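Local structure of short afifavidin (Afifella pfennigii, 6HDS) at residues A[83-88]-A[106-111]; A[57-62]-A[76-81]; A[19-24]-A[33-38]; A[3-8]-A[37-42]. The protein probably forms a strong non-covalent complex with biotin and 2-iminobiotin, while its exact biological role is still obscure. All coordinates share one frame; numbering follows the deposited sequence. Where two conformers were deposited one is given.

Contact 1. Residues A[83-88]-A[106-111]; sequences CNSVTS and WNLAYQ
The side-chain amides of Asn84 and Gln111 run alongside each other and point the same way, their planes 31° apart, with ND2 of Asn84 3.9 Å from CB of Gln111. The phenol of Tyr110 swings away from strand 85-88, and of its side chain only CB of Tyr110 approaches, 4.0 Å from CB of Ser85; the edge of this ring takes Leu108 O in its plane. Trp106 likewise reaches across with CB, which lies 3.3 Å from Ser88 O, before its indole leads off toward Asp123 and Phe52. On the same side of the sheet, Leu108 has CG anti to the backbone N (chi1 160°), which carries CD1 across the strand gap to within 3.3 Å of Thr87 OG1. That hydroxyl is not left to the methyl, for it is hydrogen-bonded to Trp76 NE1. Ser85 sits close in as well, its CB 3.1 Å from Ala109 O.

Two reciprocal backbone pairs fix the antiparallel alignment. Val86 N donates to Ala109 O at 3.0 Å and Ala109 N returns a bond to Val86 O; Ser88 and Asn107 repeat the exchange. At the other end, beyond the Val86-Ala109 pair, a water donates to Asn84 O and accepts from Gln111 N. The face bearing Val86, Ser88 and Ala109 meets the second subunit, where Ser88 OG bonds Thr90 OG1 of that chain.

Strands 82-96 and 99-111 thus form a hairpin of the eight-stranded avidin barrel, one face at the subunit interface, the other carrying Ser85 and Thr87, which probably bind biotin.

Contact 2. Residues A[57-62]-A[76-81]; sequences TPYPLV and WDNATA
The ring of Tyr59 lies between Asn78 and Trp76. Asn78 lays its amide flat on one face, the planes 9° apart and ND2 3.2 Å above the ring centre; Trp76 comes to the opposite face with the edge of its indole, an edge-to-face pair with planes at 61° and centroids of the two six-membered rings 5.1 Å apart. Asn78 reaches this position with CG tucked between its own backbone N and carbonyl carbon (chi1 73°).

Hydrogen bonds at both ends of the amide then fix its rotation. Asn78 ND2 donates to Thr57 OG1 at 3.0 Å and to Pro58 O at 2.7 Å, each acceptor close to the amide plane, although the nitrogen stands well above the carbonyl plane of Pro58. At the other end, Asn78 OD1 accepts three bonds from its own loop: the one from Thr80 N, at 2.9 Å, closes an Asx turn, the one from Ala81 N extends it to an Asx motif, and Thr80 OG1 adds a third donor. Asp77 runs along the edge of the Tyr59 ring.

The contact lies at one end of the hairpin of strands 59-66 and 69-77. Tyr59 also packs on Val74 and Cys54, while Trp76 continues inward to Tyr45 of strand 40-46 and to Ser85 and Trp89 of strand 82-96.

Contact 3. Residues A[19-24]-A[33-38]; sequences VSSSWV and LVFGAG
Leu33 meets Ser21 and Trp23 along its whole near side. Its CB lies 3.8 Å from Ser21 OG and touches Trp23 NE1. One bond further, CG is 3.7 Å from Trp23 NE1 and packs on the neighbouring ring carbon CD1 as well. At the tip, Leu33 CD1 makes the nearest approach, 3.5 Å from Trp23 NE1, while its other methyl, CD2, turns to Leu61 of strand 59-66. CD1 lies anti to CA (chi2 177°), so the chain runs extended from CA to that methyl, and it crosses the indole at about a right angle.

The indole N-H is spent within its own strand: Trp23 NE1 donates to Ser21 OG at 2.8 Å, the hydroxyl tilted 20° out of the ring plane. Ser21 and Trp23, two apart on the strand with Ser22 between them, point to the same face, which lets the hydroxyl and the indole pair beside Leu33.

Backbone bonds set the alignment. Leu33 N donates to Ser21 O at 2.8 Å and Ser21 N to Leu33 O, so the two residues form a hydrogen-bonded antiparallel pair; Phe35 N adds a nearly straight bond to Val19 O at 3.0 Å. On the other face, Ser20 pairs with Val34, and Val34 CG1 meets Val19 CG2 at 3.9 Å.

The chemistry therefore differs across the hairpin of strands 20-24 and 30-35. Leu33, Trp23 and Phe35 give the buried face a hydrocarbon surface shared with Ile102 and Val41, and the bond between Ser21 and the indole satisfies a polar N-H there; Ser20, by contrast, lies at the protein surface.

Contact 4. Residues A[3-8]-A[37-42]; sequences QDMSPR and AGNSVS
Asp4 holds the turn at Gly38 with its carboxylate. Gly38 N donates to Asp4 OD2 at 3.0 Å, and the N-H···O angle of 169° makes the bond almost straight; OD2 receives it on its syn lone pair, the side facing OD1. The carboxylate is carried there by a CG set anti to the backbone N of Asp4 (chi1 -170°), and OD2 also rests 3.5 Å from CB of Ala37. A second link passes through water, which donates to Met5 O at 2.7 Å and accepts from Asn39 N at 3.0 Å. Beyond it, Pro7 CG lies against Ala37 N at 4.0 Å.

The next shell holds both partners in place. Ala37 O takes two bonds from Ser40, from its N at 3.0 Å and from its OG at 2.8 Å. Across the contact, Ser6 is the N-cap of helix 7-14, its OG bonded to Gln9 N, which fixes where the N-terminal chain enters the helix.

Gly38 and Asn39, both with positive phi, occupy the middle of a type I' turn from Ala37 to Ser40, a turn typical of tight beta hairpins; here it joins barrel strands 30-35 and 40-46 and receives the chain's N-terminal segment.

How the contacts relate
Contacts 1, 2 and 3 each join consecutive strands of one closed antiparallel barrel, whereas contact 4 fastens the N-terminal segment onto a surface turn. Contacts 1 and 3 combine paired backbones with touching residues of which more than half are buried, and lie on opposite sides of the chain's centre. Contact 2 mixes a buried aromatic pair with a loop held by side-chain amide bonds; it touches contact 1 through the backbone, Ser85 O meeting Trp76 N, and also touches contact 3. Contact 4, where none of the touching residues is buried, relies on a carboxylate and a water. It shares Ala37 and Gly38 with contact 3, and Pro7 packs on Phe35. Contacts 1, 2 and 4 reach the second subunit; contact 3 does not.

Contact 1. Residues A[83-88]-A[106-111]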
loop_
_atom_site.group_PDB
_atom_site.type_symbol
_atom_site.label_atom_id
_atom_site.label_comp_id
_atom_site.label_asym_id
_atom_site.label_seq_id
_atom_site.Cartn_x
_atom_site.Cartn_y
_atom_site.Cartn_z
ATOM N N CYS A 83 0.809 14.834 -9.883
ATOM C CA CYS A 83 1.452 15.467 -8.732
ATOM C C CYS A 83 2.750 14.736 -8.319
ATOM O O CYS A 83 3.229 14.974 -7.188
ATOM C CB CYS A 83 0.480 15.497 -7.555
ATOM S SG CYS A 83 -1.005 16.501 -7.853
ATOM N N ASN A 84 3.260 13.831 -9.173
ATOM C CA ASN A 84 4.601 13.204 -9.067
ATOM C C ASN A 84 4.816 12.715 -7.639
ATOM O O ASN A 84 5.692 13.186 -6.882
ATOM C CB ASN A 84 5.693 14.137 -9.623
ATOM C CG ASN A 84 7.076 13.528 -9.591
ATOM O OD1 ASN A 84 7.250 12.346 -9.923
ATOM N ND2 ASN A 84 8.081 14.325 -9.213
ATOM N N SER A 85 3.931 11.799 -7.224
ATOM C CA SER A 85 3.906 11.359 -5.880
ATOM C C SER A 85 3.035 10.109 -5.766
ATOM O O SER A 85 2.227 9.797 -6.673
ATOM C CB SER A 85 3.394 12.440 -5.001
ATOM O OG SER A 85 2.092 12.832 -5.440
ATOM N N VAL A 86 3.216 9.422 -4.643
ATOM C CA VAL A 86 2.463 8.248 -4.306
ATOM C C VAL A 86 2.049 8.311 -2.849
ATOM O O VAL A 86 2.870 8.607 -1.975
ATOM C CB VAL A 86 3.289 6.976 -4.550
ATOM C CG1 VAL A 86 2.523 5.744 -4.087
ATOM C CG2 VAL A 86 3.746 6.859 -6.000
ATOM N N THR A 87 0.820 7.885 -2.565
ATOM C CA THR A 87 0.348 7.753 -1.213
ATOM C C THR A 87 -0.050 6.301 -0.908
ATOM O O THR A 87 -0.693 5.618 -1.745
ATOM C CB THR A 87 -0.841 8.683 -0.950
ATOM O OG1 THR A 87 -0.494 10.038 -1.208
ATOM C CG2 THR A 87 -1.399 8.536 0.447
ATOM N N SER A 88 0.324 5.806 0.279
ATOM C CA SER A 88 -0.275 4.585 0.830
ATOM C C SER A 88 -0.957 4.840 2.170
ATOM O O SER A 88 -0.402 5.480 3.066
ATOM C CB SER A 88 0.707 3.479 0.989
ATOM O OG SER A 88 1.504 3.301 -0.193
ATOM N N TRP A 106 -1.368 7.268 6.850
ATOM C CA TRP A 106 -0.857 7.312 5.460
ATOM C C TRP A 106 0.538 7.888 5.417
ATOM O O TRP A 106 0.933 8.653 6.282
ATOM C CB TRP A 106 -1.793 8.058 4.498
ATOM C CG TRP A 106 -2.223 9.436 4.893
ATOM C CD1 TRP A 106 -3.405 9.801 5.467
ATOM C CD2 TRP A 106 -1.498 10.640 4.678
ATOM N NE1 TRP A 106 -3.448 11.147 5.676
ATOM C CE2 TRP A 106 -2.304 11.699 5.161
ATOM C CE3 TRP A 106 -0.272 10.928 4.076
ATOM C CZ2 TRP A 106 -1.905 13.018 5.086
ATOM C CZ3 TRP A 106 0.133 12.245 4.044
ATOM C CH2 TRP A 106 -0.671 13.264 4.526
ATOM N N ASN A 107 1.242 7.518 4.348
ATOM C CA ASN A 107 2.464 8.119 4.018
ATOM C C ASN A 107 2.398 8.562 2.573
ATOM O O ASN A 107 1.804 7.839 1.732
ATOM C CB ASN A 107 3.655 7.154 4.166
ATOM C CG ASN A 107 3.995 6.810 5.594
ATOM O OD1 ASN A 107 4.168 7.693 6.415
ATOM N ND2 ASN A 107 4.129 5.527 5.893
ATOM N N LEU A 108 3.067 9.678 2.260
ATOM C CA LEU A 108 3.078 10.257 0.933
ATOM C C LEU A 108 4.512 10.548 0.489
ATOM O O LEU A 108 5.240 11.323 1.136
ATOM C CB LEU A 108 2.217 11.525 0.968
ATOM C CG LEU A 108 2.415 12.567 -0.130
ATOM C CD1 LEU A 108 2.199 11.978 -1.523
ATOM C CD2 LEU A 108 1.411 13.696 0.125
ATOM N N ALA A 109 4.960 9.821 -0.531
ATOM C CA ALA A 109 6.320 10.025 -1.126
ATOM C C ALA A 109 6.197 11.056 -2.247
ATOM O O ALA A 109 5.299 10.955 -3.053
ATOM C CB ALA A 109 6.913 8.724 -1.602
ATOM N N TYR A 110 7.042 12.095 -2.225
ATOM C CA TYR A 110 6.933 13.237 -3.137
ATOM C C TYR A 110 8.339 13.816 -3.312
ATOM O O TYR A 110 9.309 13.379 -2.631
ATOM C CB TYR A 110 5.949 14.295 -2.625
ATOM C CG TYR A 110 6.377 15.005 -1.358
ATOM C CD1 TYR A 110 6.264 14.398 -0.116
ATOM C CD2 TYR A 110 6.880 16.298 -1.393
ATOM C CE1 TYR A 110 6.693 15.026 1.046
ATOM C CE2 TYR A 110 7.337 16.932 -0.240
ATOM C CZ TYR A 110 7.202 16.306 0.993
ATOM O OH TYR A 110 7.661 16.917 2.131
ATOM N N GLN A 111 8.448 14.799 -4.209
ATOM C CA GLN A 111 9.705 15.418 -4.508
ATOM C C GLN A 111 9.760 16.719 -3.695
ATOM O O GLN A 111 8.961 17.680 -3.895
ATOM C CB GLN A 111 9.865 15.662 -6.013
ATOM C CG GLN A 111 11.268 16.086 -6.450
ATOM C CD GLN A 111 12.404 15.458 -5.677
ATOM O OE1 GLN A 111 12.503 14.237 -5.529
ATOM N NE2 GLN A 111 13.285 16.306 -5.164
HETATM O O HOH W 1 6.248 15.474 -5.909
#

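Contact 2. Residues A[57-62]-A[76-81]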
loop_
_atom_site.group_PDB
_atom_site.type_symbol
_atom_site.label_atom_id
_atom_site.label_comp_id
_atom_site.label_asym_id
_atom_site.label_seq_id
_atom_site.Cartn_x
_atom_site.Cartn_y
_atom_site.Cartn_z
ATOM N N THR A 57 -10.753 14.423 -9.027
ATOM C CA THR A 57 -10.879 13.431 -10.084
ATOM C C THR A 57 -10.397 12.092 -9.550
ATOM O O THR A 57 -9.566 12.045 -8.641
ATOM C CB THR A 57 -10.122 13.818 -11.373
ATOM O OG1 THR A 57 -8.716 13.844 -11.112
ATOM C CG2 THR A 57 -10.588 15.134 -11.969
ATOM N N PRO A 58 -10.909 10.969 -10.104
ATOM C CA PRO A 58 -10.527 9.630 -9.655
ATOM C C PRO A 58 -9.117 9.248 -10.070
ATOM O O PRO A 58 -8.709 9.584 -11.195
ATOM C CB PRO A 58 -11.516 8.688 -10.361
ATOM C CG PRO A 58 -12.635 9.615 -10.844
ATOM C CD PRO A 58 -11.954 10.922 -11.136
ATOM N N TYR A 59 -8.419 8.598 -9.131
ATOM C CA TYR A 59 -7.096 7.992 -9.276
ATOM C C TYR A 59 -7.218 6.549 -8.840
ATOM O O TYR A 59 -7.887 6.242 -7.854
ATOM C CB TYR A 59 -6.054 8.753 -8.438
ATOM C CG TYR A 59 -5.761 10.113 -9.002
ATOM C CD1 TYR A 59 -6.603 11.181 -8.733
ATOM C CD2 TYR A 59 -4.693 10.337 -9.861
ATOM C CE1 TYR A 59 -6.376 12.449 -9.242
ATOM C CE2 TYR A 59 -4.452 11.594 -10.365
ATOM C CZ TYR A 59 -5.306 12.645 -10.090
ATOM O OH TYR A 59 -5.062 13.889 -10.557
ATOM N N PRO A 60 -6.618 5.621 -9.589
ATOM C CA PRO A 60 -6.678 4.211 -9.237
ATOM C C PRO A 60 -6.026 3.972 -7.873
ATOM O O PRO A 60 -4.997 4.617 -7.568
ATOM C CB PRO A 60 -5.898 3.495 -10.338
ATOM C CG PRO A 60 -5.652 4.530 -11.403
ATOM C CD PRO A 60 -5.804 5.901 -10.785
ATOM N N LEU A 61 -6.623 3.055 -7.108
ATOM C CA LEU A 61 -6.015 2.489 -5.924
ATOM C C LEU A 61 -5.907 0.962 -6.047
ATOM O O LEU A 61 -6.776 0.263 -6.727
ATOM C CB LEU A 61 -6.786 2.992 -4.692
ATOM C CG LEU A 61 -8.083 2.315 -4.278
ATOM C CD1 LEU A 61 -7.828 0.965 -3.608
ATOM C CD2 LEU A 61 -8.833 3.230 -3.316
ATOM N N VAL A 62 -4.806 0.433 -5.486
ATOM C CA VAL A 62 -4.558 -1.024 -5.399
ATOM C C VAL A 62 -3.985 -1.368 -4.027
ATOM O O VAL A 62 -3.115 -0.641 -3.493
ATOM C CB VAL A 62 -3.650 -1.603 -6.509
ATOM C CG1 VAL A 62 -4.094 -1.180 -7.902
ATOM C CG2 VAL A 62 -2.175 -1.325 -6.292
ATOM N N TRP A 76 -0.328 9.369 -7.994
ATOM C CA TRP A 76 -1.097 10.632 -8.412
ATOM C C TRP A 76 -0.793 10.977 -9.863
ATOM O O TRP A 76 -0.206 11.986 -10.110
ATOM C CB TRP A 76 -0.828 11.791 -7.441
ATOM C CG TRP A 76 -1.274 11.405 -6.058
ATOM C CD1 TRP A 76 -0.470 10.979 -5.053
ATOM C CD2 TRP A 76 -2.624 11.257 -5.579
ATOM N NE1 TRP A 76 -1.220 10.640 -3.952
ATOM C CE2 TRP A 76 -2.537 10.792 -4.246
ATOM C CE3 TRP A 76 -3.889 11.501 -6.134
ATOM C CZ2 TRP A 76 -3.650 10.585 -3.442
ATOM C CZ3 TRP A 76 -5.000 11.259 -5.353
ATOM C CH2 TRP A 76 -4.872 10.853 -4.018
ATOM N N ASP A 77 -1.230 10.101 -10.789
ATOM C CA ASP A 77 -1.223 10.386 -12.184
ATOM C C ASP A 77 -2.527 9.865 -12.778
ATOM O O ASP A 77 -2.934 8.753 -12.522
ATOM C CB ASP A 77 -0.067 9.722 -12.922
ATOM C CG ASP A 77 0.011 10.172 -14.370
ATOM O OD1 ASP A 77 0.361 11.359 -14.628
ATOM O OD2 ASP A 77 -0.301 9.357 -15.214
ATOM N N ASN A 78 -3.212 10.742 -13.502
ATOM C CA ASN A 78 -4.282 10.283 -14.374
ATOM C C ASN A 78 -4.242 11.138 -15.647
ATOM O O ASN A 78 -3.306 11.922 -15.858
ATOM C CB ASN A 78 -5.589 10.215 -13.575
ATOM C CG ASN A 78 -6.221 11.546 -13.234
ATOM O OD1 ASN A 78 -5.818 12.609 -13.713
ATOM N ND2 ASN A 78 -7.227 11.497 -12.364
ATOM N N ALA A 79 -5.249 10.985 -16.522
ATOM C CA ALA A 79 -5.308 11.760 -17.790
ATOM C C ALA A 79 -5.400 13.273 -17.550
ATOM O O ALA A 79 -5.040 14.028 -18.440
ATOM C CB ALA A 79 -6.486 11.293 -18.632
ATOM N N THR A 80 -5.900 13.707 -16.391
ATOM C CA THR A 80 -6.203 15.130 -16.135
ATOM C C THR A 80 -5.049 15.856 -15.418
ATOM O O THR A 80 -4.877 17.043 -15.625
ATOM C CB THR A 80 -7.510 15.314 -15.362
ATOM O OG1 THR A 80 -7.233 15.094 -13.990
ATOM C CG2 THR A 80 -8.634 14.414 -15.846
ATOM N N ALA A 81 -4.255 15.164 -14.593
ATOM C CA ALA A 81 -3.203 15.850 -13.812
ATOM C C ALA A 81 -2.247 14.851 -13.146
ATOM O O ALA A 81 -2.534 13.673 -12.946
ATOM C CB ALA A 81 -3.820 16.746 -12.762
#

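Contact 3. Residues A[19-24]-A[33-38]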
loop_
_atom_site.group_PDB
_atom_site.type_symbol
_atom_site.label_atom_id
_atom_site.label_comp_id
_atom_site.label_asym_id
_atom_site.label_seq_id
_atom_site.Cartn_x
_atom_site.Cartn_y
_atom_site.Cartn_z
ATOM N N VAL A 19 -19.246 -6.506 -2.155
ATOM C CA VAL A 19 -17.906 -6.566 -2.636
ATOM C C VAL A 19 -17.450 -5.126 -2.911
ATOM O O VAL A 19 -16.244 -4.860 -2.858
ATOM C CB VAL A 19 -17.698 -7.548 -3.817
ATOM C CG1 VAL A 19 -18.948 -8.303 -4.245
ATOM C CG2 VAL A 19 -17.030 -6.908 -5.014
ATOM N N SER A 20 -18.390 -4.205 -3.175
ATOM C CA SER A 20 -18.032 -2.805 -3.390
ATOM C C SER A 20 -18.584 -1.975 -2.238
ATOM O O SER A 20 -19.606 -2.322 -1.632
ATOM C CB SER A 20 -18.482 -2.280 -4.724
ATOM O OG SER A 20 -19.886 -2.424 -4.863
ATOM N N SER A 21 -17.862 -0.901 -1.893
ATOM C CA SER A 21 -18.219 -0.038 -0.742
ATOM C C SER A 21 -17.713 1.383 -1.012
ATOM O O SER A 21 -16.597 1.581 -1.547
ATOM C CB SER A 21 -17.703 -0.574 0.591
ATOM O OG SER A 21 -16.319 -0.937 0.571
ATOM N N SER A 22 -18.523 2.366 -0.609
ATOM C CA SER A 22 -18.201 3.766 -0.773
ATOM C C SER A 22 -17.905 4.388 0.594
ATOM O O SER A 22 -18.600 4.160 1.595
ATOM C CB SER A 22 -19.326 4.518 -1.493
ATOM O OG SER A 22 -19.394 4.095 -2.840
ATOM N N TRP A 23 -16.939 5.276 0.611
ATOM C CA TRP A 23 -16.383 5.836 1.826
ATOM C C TRP A 23 -16.078 7.318 1.631
ATOM O O TRP A 23 -15.772 7.760 0.522
ATOM C CB TRP A 23 -15.075 5.128 2.212
ATOM C CG TRP A 23 -15.156 3.645 2.215
ATOM C CD1 TRP A 23 -15.115 2.802 1.149
ATOM C CD2 TRP A 23 -15.408 2.843 3.380
ATOM N NE1 TRP A 23 -15.253 1.503 1.587
ATOM C CE2 TRP A 23 -15.475 1.508 2.946
ATOM C CE3 TRP A 23 -15.542 3.130 4.744
ATOM C CZ2 TRP A 23 -15.684 0.457 3.842
ATOM C CZ3 TRP A 23 -15.793 2.097 5.622
ATOM C CH2 TRP A 23 -15.842 0.773 5.175
ATOM N N VAL A 24 -15.966 8.011 2.765
ATOM C CA VAL A 24 -15.634 9.428 2.814
ATOM C C VAL A 24 -14.794 9.673 4.067
ATOM O O VAL A 24 -15.084 9.183 5.159
ATOM C CB VAL A 24 -16.914 10.293 2.768
ATOM C CG1 VAL A 24 -17.791 10.061 3.981
ATOM C CG2 VAL A 24 -16.586 11.748 2.636
ATOM N N LEU A 33 -14.011 1.086 -2.628
ATOM C CA LEU A 33 -13.209 -0.149 -2.478
ATOM C C LEU A 33 -13.951 -1.320 -3.130
ATOM O O LEU A 33 -15.178 -1.433 -3.012
ATOM C CB LEU A 33 -12.945 -0.458 -1.007
ATOM C CG LEU A 33 -12.144 0.597 -0.250
ATOM C CD1 LEU A 33 -12.003 0.220 1.211
ATOM C CD2 LEU A 33 -10.784 0.806 -0.888
ATOM N N VAL A 34 -13.179 -2.126 -3.860
ATOM C CA VAL A 34 -13.679 -3.351 -4.478
ATOM C C VAL A 34 -12.770 -4.497 -4.040
ATOM O O VAL A 34 -11.577 -4.490 -4.298
ATOM C CB VAL A 34 -13.720 -3.235 -6.011
ATOM C CG1 VAL A 34 -14.448 -4.417 -6.615
ATOM C CG2 VAL A 34 -14.345 -1.945 -6.469
ATOM N N PHE A 35 -13.356 -5.440 -3.309
ATOM C CA PHE A 35 -12.638 -6.642 -2.892
ATOM C C PHE A 35 -12.661 -7.692 -4.013
ATOM O O PHE A 35 -13.729 -7.917 -4.608
ATOM C CB PHE A 35 -13.280 -7.158 -1.600
ATOM C CG PHE A 35 -13.028 -6.224 -0.443
ATOM C CD1 PHE A 35 -11.807 -6.194 0.194
ATOM C CD2 PHE A 35 -14.018 -5.350 -0.022
ATOM C CE1 PHE A 35 -11.564 -5.313 1.237
ATOM C CE2 PHE A 35 -13.794 -4.491 1.048
ATOM C CZ PHE A 35 -12.563 -4.466 1.665
ATOM N N GLY A 36 -11.512 -8.341 -4.264
ATOM C CA GLY A 36 -11.411 -9.379 -5.298
ATOM C C GLY A 36 -10.803 -10.638 -4.722
ATOM O O GLY A 36 -10.839 -10.844 -3.518
ATOM N N ALA A 37 -10.323 -11.509 -5.615
ATOM C CA ALA A 37 -9.647 -12.748 -5.248
ATOM C C ALA A 37 -8.247 -12.412 -4.722
ATOM O O ALA A 37 -7.759 -11.326 -4.886
ATOM C CB ALA A 37 -9.555 -13.669 -6.433
ATOM N N GLY A 38 -7.602 -13.398 -4.106
ATOM C CA GLY A 38 -6.231 -13.225 -3.653
ATOM C C GLY A 38 -6.071 -12.105 -2.646
ATOM O O GLY A 38 -5.057 -11.364 -2.707
#

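Contact 4. Residues A[3-8]-A[37-42]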
loop_
_atom_site.group_PDB
_atom_site.type_symbol
_atom_site.label_atom_id
_atom_site.label_comp_id
_atom_site.label_asym_id
_atom_site.label_seq_id
_atom_site.Cartn_x
_atom_site.Cartn_y
_atom_site.Cartn_z
ATOM N N GLN A 3 -8.964 -22.766 -0.880
ATOM C CA GLN A 3 -9.560 -22.004 0.254
ATOM C C GLN A 3 -9.349 -20.503 0.049
ATOM O O GLN A 3 -9.359 -19.786 1.039
ATOM C CB GLN A 3 -8.941 -22.359 1.614
ATOM C CG GLN A 3 -8.570 -23.821 1.799
ATOM C CD GLN A 3 -7.242 -24.084 1.140
ATOM O OE1 GLN A 3 -6.937 -23.498 0.094
ATOM N NE2 GLN A 3 -6.432 -24.932 1.763
ATOM N N ASP A 4 -9.128 -20.039 -1.196
ATOM C CA ASP A 4 -9.015 -18.603 -1.440
ATOM C C ASP A 4 -10.356 -17.979 -1.044
ATOM O O ASP A 4 -11.416 -18.487 -1.424
ATOM C CB ASP A 4 -8.655 -18.232 -2.886
ATOM C CG ASP A 4 -8.303 -16.759 -3.057
ATOM O OD1 ASP A 4 -7.513 -16.211 -2.226
ATOM O OD2 ASP A 4 -8.844 -16.142 -3.991
ATOM N N MET A 5 -10.296 -16.903 -0.252
ATOM C CA MET A 5 -11.501 -16.172 0.128
ATOM C C MET A 5 -12.148 -15.622 -1.137
ATOM O O MET A 5 -11.459 -15.049 -1.991
ATOM C CB MET A 5 -11.185 -14.986 1.036
ATOM C CG MET A 5 -10.594 -15.389 2.357
ATOM S SD MET A 5 -11.878 -15.929 3.520
ATOM C CE MET A 5 -12.189 -14.386 4.383
ATOM N N SER A 6 -13.468 -15.788 -1.237
ATOM C CA SER A 6 -14.224 -15.148 -2.285
ATOM C C SER A 6 -14.178 -13.633 -2.087
ATOM O O SER A 6 -13.915 -13.150 -0.990
ATOM C CB SER A 6 -15.642 -15.674 -2.339
ATOM O OG SER A 6 -16.479 -15.014 -1.395
ATOM N N PRO A 7 -14.342 -12.831 -3.162
ATOM C CA PRO A 7 -14.553 -11.385 -3.012
ATOM C C PRO A 7 -15.569 -11.089 -1.894
ATOM O O PRO A 7 -15.308 -10.269 -1.015
ATOM C CB PRO A 7 -15.028 -10.989 -4.408
ATOM C CG PRO A 7 -14.266 -11.951 -5.325
ATOM C CD PRO A 7 -14.271 -13.256 -4.572
ATOM N N ARG A 8 -16.724 -11.762 -1.892
ATOM C CA ARG A 8 -17.759 -11.447 -0.872
ATOM C C ARG A 8 -17.302 -11.811 0.557
ATOM O O ARG A 8 -17.512 -11.032 1.503
ATOM C CB ARG A 8 -19.120 -12.073 -1.210
ATOM C CG ARG A 8 -20.246 -11.644 -0.270
ATOM C CD ARG A 8 -21.660 -11.987 -0.745
ATOM N NE ARG A 8 -22.317 -10.926 -1.519
ATOM C CZ ARG A 8 -22.357 -10.848 -2.855
ATOM N NH1 ARG A 8 -21.608 -11.642 -3.606
ATOM N NH2 ARG A 8 -23.156 -9.972 -3.439
ATOM N N ALA A 37 -10.323 -11.509 -5.615
ATOM C CA ALA A 37 -9.647 -12.748 -5.248
ATOM C C ALA A 37 -8.247 -12.412 -4.722
ATOM O O ALA A 37 -7.759 -11.326 -4.886
ATOM C CB ALA A 37 -9.555 -13.669 -6.433
ATOM N N GLY A 38 -7.602 -13.398 -4.106
ATOM C CA GLY A 38 -6.231 -13.225 -3.653
ATOM C C GLY A 38 -6.071 -12.105 -2.646
ATOM O O GLY A 38 -5.057 -11.364 -2.707
ATOM N N ASN A 39 -7.056 -11.932 -1.743
ATOM C CA ASN A 39 -7.015 -10.844 -0.743
ATOM C C ASN A 39 -6.883 -9.448 -1.395
ATOM O O ASN A 39 -6.398 -8.484 -0.746
ATOM C CB ASN A 39 -5.863 -11.052 0.251
ATOM C CG ASN A 39 -5.892 -12.402 0.949
ATOM O OD1 ASN A 39 -4.846 -12.986 1.251
ATOM N ND2 ASN A 39 -7.077 -12.877 1.281
ATOM N N SER A 40 -7.303 -9.317 -2.655
ATOM C CA SER A 40 -7.058 -8.128 -3.462
ATOM C C SER A 40 -8.048 -7.018 -3.101
ATOM O O SER A 40 -9.168 -7.264 -2.646
ATOM C CB SER A 40 -7.075 -8.422 -4.931
ATOM O OG SER A 40 -8.399 -8.687 -5.392
ATOM N N VAL A 41 -7.528 -5.795 -3.187
ATOM C CA VAL A 41 -8.266 -4.546 -3.041
ATOM C C VAL A 41 -7.975 -3.714 -4.276
ATOM O O VAL A 41 -6.839 -3.504 -4.643
ATOM C CB VAL A 41 -7.843 -3.781 -1.765
ATOM C CG1 VAL A 41 -8.449 -2.384 -1.719
ATOM C CG2 VAL A 41 -8.164 -4.562 -0.501
ATOM N N SER A 42 -9.051 -3.240 -4.923
ATOM C CA SER A 42 -8.982 -2.324 -6.028
ATOM C C SER A 42 -9.973 -1.186 -5.750
ATOM O O SER A 42 -10.775 -1.255 -4.815
ATOM C CB SER A 42 -9.305 -3.032 -7.330
ATOM O OG SER A 42 -10.709 -3.147 -7.488
HETATM O O HOH W 2 -9.923 -12.850 -1.600
#